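Local coordinates for protein esterase D (Lactobacillus rhamnosus, PDB 3DLT) that probably hydrolyses carboxylic esters as an alpha/beta-hydrolase and holds butanoic acid in its pocket, at residues L27-T32 against V54-G59; F96-S101 against I242-Q247. All blocks are in the same frame, centred on the assembly; numbering follows the deposited sequence.

In the fold
Interactions 1 and 2 are both buried and share the central sheet, since strands 23-28 and 94-99 are neighbours in it; their centres lie about 17 Å apart. Between them the strands join directly, with probable hydrogen bonds from Leu28 N to Phe98 O and from Leu100 N to Leu28 O. Interaction 1 lies nearer the centre of the chain and mixes apolar packing with polar links, among them a histidine-to-backbone hydrogen bond and a bridging water. Interaction 2, where helix 234-247 covers the strand, is wholly apolar. Both first segments run on from their strands to the same butanoic acid, through Tyr31 N and Ser101 N.

Interaction 1: residues L27-T32 against V54-G59; sequences LLHAYT and VPLFSG. With BUA (butanoic acid), chain B.
The imidazole of His29 sits in a hollow formed by Pro55, Leu56 and Phe57. Phe57 turns its edge to one face of that ring, the two planes inclined at 60° and CD2 of Phe57 only 3.4 Å from CE1 of His29. NE2 of His29 accepts an almost straight hydrogen bond from Phe57 N (3.2 Å, 171°), although the donor is tilted out of the ring plane. ND1 of His29 donates to Ala30 O at 2.7 Å, so both ring nitrogens are engaged and the flip of the imidazole is settled. CG of His29 lies between the backbone N and the carbonyl carbon (chi1 68°), which brings the ring across to the 54-59 loop. Beside it, Leu28 makes the bump between Pro55 and Phe57: its CD2 rests 3.9 Å from Pro55 CG, and its CB packs 3.8 Å from Phe57 CZ. A water bridges the two backbones, donating to Leu27 O and to Pro55 O. Helix 74-89 backs Leu28, Pro55 and Phe57, while His60 meets the His29 ring edge-to-face. With ND1 as donor and NE2 as acceptor, His29 is probably neutral, tying the loop to the strand end that leads on to the butanoic acid.

Interaction 2: residues F96-S101 against I242-Q247; sequences FVFGLS and IAFMQQ. With BUA (butanoic acid), chain B.
Phe96 and Met245 meet because each sets CG anti to its carbonyl carbon (chi1 -70° and -72°); the extended chi2 of Met245 (-176°) then carries its sulfur over the phenyl ring, and the bend at chi3 merely turns CE. There Met245 CG makes a CH-pi contact, 4.0 Å from the centroid of the Phe96 ring, and SD adds a Met-aromatic contact on the same face, 4.6 Å from that centroid. Phe244 comes from the helix with its CE2 near the plane of the Phe96 ring, at the edge, 4.2 Å from CD1 of Phe96. The same CE2 lies 3.9 Å from CE1 of Phe98, again at the ring edge, as the Phe98 and Phe244 side chains pass alongside, pointing opposite ways. Replacing Phe96 with an alanine would probably leave the thioether of Met245 without its aromatic face and open a gap between strand and helix. Val25 of the adjoining strand touches Phe96, Phe98 and Met245, and Leu45 of helix 39-47 also packs on Met245; Phe188 meets the Phe244 ring edge-to-face. The axes of strand 96-99 and helix 242-247 run nearly antiparallel, 11.2 Å apart. This is the helix-on-sheet packing of an alpha/beta-hydrolase: the C-terminal helix covers a strand that leads into the nucleophile elbow, where Ser101, the predicted nucleophile, begins helix 101-113.

Interaction 1: residues L27-T32 against V54-G59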
# COMPACT_ATOMS: atom_id res chain seq x y z
N LEU A 27 1.06 -4.35 6.79
CA LEU A 27 1.43 -3.21 6.01
C LEU A 27 1.76 -3.74 4.63
O LEU A 27 2.66 -4.58 4.51
CB LEU A 27 2.72 -2.60 6.61
CG LEU A 27 2.58 -1.95 7.99
CD1 LEU A 27 3.95 -1.33 8.50
CD2 LEU A 27 1.55 -0.91 7.77
N LEU A 28 1.03 -3.25 3.62
CA LEU A 28 1.16 -3.68 2.22
C LEU A 28 1.78 -2.60 1.35
O LEU A 28 1.31 -1.47 1.30
CB LEU A 28 -0.21 -4.04 1.65
CG LEU A 28 -1.06 -5.02 2.46
CD1 LEU A 28 -2.44 -5.18 1.81
CD2 LEU A 28 -0.39 -6.36 2.64
N HIS A 29 2.84 -2.95 0.62
CA HIS A 29 3.75 -1.95 0.11
C HIS A 29 3.29 -1.34 -1.22
O HIS A 29 2.19 -1.63 -1.71
CB HIS A 29 5.18 -2.49 0.05
CG HIS A 29 5.42 -3.57 -0.96
ND1 HIS A 29 5.31 -3.38 -2.32
CD2 HIS A 29 5.83 -4.86 -0.80
CE1 HIS A 29 5.61 -4.50 -2.95
NE2 HIS A 29 5.95 -5.41 -2.06
N ALA A 30 4.13 -0.47 -1.78
CA ALA A 30 3.79 0.25 -3.00
C ALA A 30 4.07 -0.61 -4.26
O ALA A 30 4.86 -1.56 -4.23
CB ALA A 30 4.57 1.54 -3.06
N TYR A 31 3.42 -0.23 -5.36
CA TYR A 31 3.74 -0.75 -6.69
C TYR A 31 5.13 -0.27 -7.06
O TYR A 31 5.45 0.92 -6.93
CB TYR A 31 2.71 -0.19 -7.68
CG TYR A 31 2.79 -0.69 -9.09
CD1 TYR A 31 2.87 -2.04 -9.37
CD2 TYR A 31 2.74 0.19 -10.15
CE1 TYR A 31 2.92 -2.49 -10.66
CE2 TYR A 31 2.77 -0.26 -11.45
CZ TYR A 31 2.87 -1.59 -11.70
OH TYR A 31 2.88 -2.00 -13.02
N THR A 32 5.96 -1.21 -7.50
CA THR A 32 7.41 -1.02 -7.71
C THR A 32 8.18 -0.82 -6.42
O THR A 32 9.40 -0.60 -6.45
CB THR A 32 7.78 0.14 -8.68
OG1 THR A 32 7.68 1.40 -8.00
CG2 THR A 32 6.93 0.15 -9.96
N VAL A 54 5.06 -7.46 7.06
CA VAL A 54 5.28 -6.70 5.86
C VAL A 54 5.70 -7.75 4.82
O VAL A 54 6.85 -8.14 4.73
CB VAL A 54 6.39 -5.63 6.04
CG1 VAL A 54 6.43 -4.72 4.87
CG2 VAL A 54 6.16 -4.83 7.33
N PRO A 55 4.72 -8.26 4.08
CA PRO A 55 5.04 -9.21 3.02
C PRO A 55 5.58 -8.57 1.77
O PRO A 55 5.49 -7.34 1.59
CB PRO A 55 3.70 -9.84 2.73
CG PRO A 55 2.71 -8.74 3.00
CD PRO A 55 3.26 -8.03 4.21
N LEU A 56 6.06 -9.42 0.88
CA LEU A 56 6.60 -9.02 -0.43
C LEU A 56 5.66 -9.44 -1.53
O LEU A 56 5.26 -10.60 -1.57
CB LEU A 56 7.94 -9.70 -0.66
CG LEU A 56 8.66 -9.37 -1.96
CD1 LEU A 56 8.89 -7.86 -2.13
CD2 LEU A 56 9.95 -10.17 -2.00
N PHE A 57 5.26 -8.52 -2.39
CA PHE A 57 4.37 -8.88 -3.47
C PHE A 57 5.17 -9.53 -4.59
O PHE A 57 6.28 -9.14 -4.82
CB PHE A 57 3.63 -7.64 -3.99
CG PHE A 57 2.56 -7.12 -3.05
CD1 PHE A 57 1.63 -7.97 -2.48
CD2 PHE A 57 2.46 -5.76 -2.79
CE1 PHE A 57 0.64 -7.47 -1.64
CE2 PHE A 57 1.47 -5.27 -1.96
CZ PHE A 57 0.56 -6.12 -1.40
N SER A 58 4.60 -10.52 -5.27
CA SER A 58 5.27 -11.18 -6.42
C SER A 58 5.77 -10.21 -7.48
O SER A 58 5.14 -9.18 -7.77
CB SER A 58 4.34 -12.21 -7.11
OG SER A 58 4.20 -13.39 -6.34
N GLY A 59 6.92 -10.56 -8.07
CA GLY A 59 7.62 -9.75 -9.05
C GLY A 59 8.43 -8.59 -8.51
O GLY A 59 9.25 -8.00 -9.23
C1 BUA B . 1.54 4.98 -7.12
C2 BUA B . 2.37 3.72 -7.08
C3 BUA B . 3.14 3.58 -5.76
C4 BUA B . 2.21 3.04 -4.69
O1 BUA B . 1.67 1.95 -4.88
O2 BUA B . 2.01 3.70 -3.65
O HOH W 1 4.01 -5.09 2.19

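Interaction 2: residues F96-S101 against I242-Q247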
# COMPACT_ATOMS: atom_id res chain seq x y z
N PHE A 96 -4.98 -4.68 12.31
CA PHE A 96 -5.16 -3.50 11.49
C PHE A 96 -4.46 -3.77 10.17
O PHE A 96 -3.53 -4.57 10.16
CB PHE A 96 -4.52 -2.31 12.18
CG PHE A 96 -5.25 -1.85 13.41
CD1 PHE A 96 -6.05 -0.71 13.38
CD2 PHE A 96 -5.15 -2.56 14.59
CE1 PHE A 96 -6.71 -0.27 14.53
CE2 PHE A 96 -5.85 -2.17 15.72
CZ PHE A 96 -6.62 -1.02 15.70
N VAL A 97 -4.93 -3.15 9.07
CA VAL A 97 -4.37 -3.37 7.72
C VAL A 97 -4.29 -2.07 6.97
O VAL A 97 -5.31 -1.46 6.69
CB VAL A 97 -5.22 -4.36 6.88
CG1 VAL A 97 -4.46 -4.79 5.55
CG2 VAL A 97 -5.53 -5.58 7.67
N PHE A 98 -3.06 -1.65 6.64
CA PHE A 98 -2.82 -0.46 5.86
C PHE A 98 -1.94 -0.74 4.68
O PHE A 98 -1.23 -1.73 4.63
CB PHE A 98 -2.09 0.59 6.70
CG PHE A 98 -2.72 0.85 8.02
CD1 PHE A 98 -3.72 1.79 8.14
CD2 PHE A 98 -2.28 0.17 9.14
CE1 PHE A 98 -4.29 2.04 9.38
CE2 PHE A 98 -2.84 0.41 10.38
CZ PHE A 98 -3.85 1.34 10.50
N GLY A 99 -1.96 0.17 3.73
CA GLY A 99 -1.07 0.07 2.58
C GLY A 99 -0.92 1.39 1.88
O GLY A 99 -1.63 2.34 2.17
N LEU A 100 0.05 1.44 0.97
CA LEU A 100 0.31 2.61 0.14
C LEU A 100 -0.72 2.60 -0.99
O LEU A 100 -1.85 2.21 -0.71
CB LEU A 100 1.80 2.60 -0.28
CG LEU A 100 2.70 3.24 0.76
CD1 LEU A 100 4.20 2.82 0.55
CD2 LEU A 100 2.49 4.80 0.75
N SER A 101 -0.44 3.04 -2.21
CA SER A 101 -1.52 3.10 -3.18
C SER A 101 -1.97 1.71 -3.56
O SER A 101 -3.13 1.37 -3.35
CB SER A 101 -1.16 3.87 -4.45
OG SER A 101 -0.96 5.24 -4.22
N ILE A 242 -0.68 5.80 14.77
CA ILE A 242 -0.64 5.25 16.13
C ILE A 242 -1.86 5.82 16.91
O ILE A 242 -2.63 5.05 17.48
CB ILE A 242 0.76 5.53 16.83
CG1 ILE A 242 1.83 4.61 16.24
CG2 ILE A 242 0.72 5.28 18.34
CD1 ILE A 242 3.26 5.01 16.63
N ALA A 243 -2.10 7.13 16.83
CA ALA A 243 -3.25 7.75 17.49
C ALA A 243 -4.56 7.13 17.02
O ALA A 243 -5.45 6.86 17.84
CB ALA A 243 -3.26 9.27 17.26
N PHE A 244 -4.70 6.93 15.71
CA PHE A 244 -5.84 6.20 15.13
C PHE A 244 -6.03 4.78 15.70
O PHE A 244 -7.15 4.39 16.04
CB PHE A 244 -5.68 6.12 13.62
CG PHE A 244 -6.66 5.18 12.93
CD1 PHE A 244 -7.94 5.59 12.62
CD2 PHE A 244 -6.26 3.93 12.53
CE1 PHE A 244 -8.80 4.77 11.94
CE2 PHE A 244 -7.12 3.09 11.84
CZ PHE A 244 -8.39 3.51 11.54
N MET A 245 -4.95 4.01 15.77
CA MET A 245 -5.01 2.67 16.34
C MET A 245 -5.42 2.71 17.81
O MET A 245 -6.23 1.90 18.24
CB MET A 245 -3.68 1.96 16.19
CG MET A 245 -3.37 1.56 14.77
SD MET A 245 -1.86 0.61 14.60
CE MET A 245 -0.71 1.88 14.98
N GLN A 246 -4.87 3.65 18.56
CA GLN A 246 -5.22 3.81 19.97
C GLN A 246 -6.67 4.21 20.16
O GLN A 246 -7.32 3.74 21.10
CB GLN A 246 -4.33 4.83 20.66
CG GLN A 246 -3.14 4.21 21.35
CD GLN A 246 -1.83 4.44 20.64
OE1 GLN A 246 -1.24 5.53 20.76
NE2 GLN A 246 -1.35 3.42 19.91
N GLN A 247 -7.17 5.05 19.26
CA GLN A 247 -8.56 5.49 19.30
C GLN A 247 -9.48 4.28 19.23
O GLN A 247 -10.60 4.34 19.71
CB GLN A 247 -8.86 6.55 18.20
CG GLN A 247 -8.66 8.05 18.66
CD GLN A 247 -7.84 8.95 17.68
OE1 GLN A 247 -8.01 8.91 16.44
NE2 GLN A 247 -6.94 9.78 18.25
C1 BUA B . 1.54 4.98 -7.12
C2 BUA B . 2.37 3.72 -7.08
C3 BUA B . 3.14 3.58 -5.76
C4 BUA B . 2.21 3.04 -4.69
O1 BUA B . 1.67 1.95 -4.88
O2 BUA B . 2.01 3.70 -3.65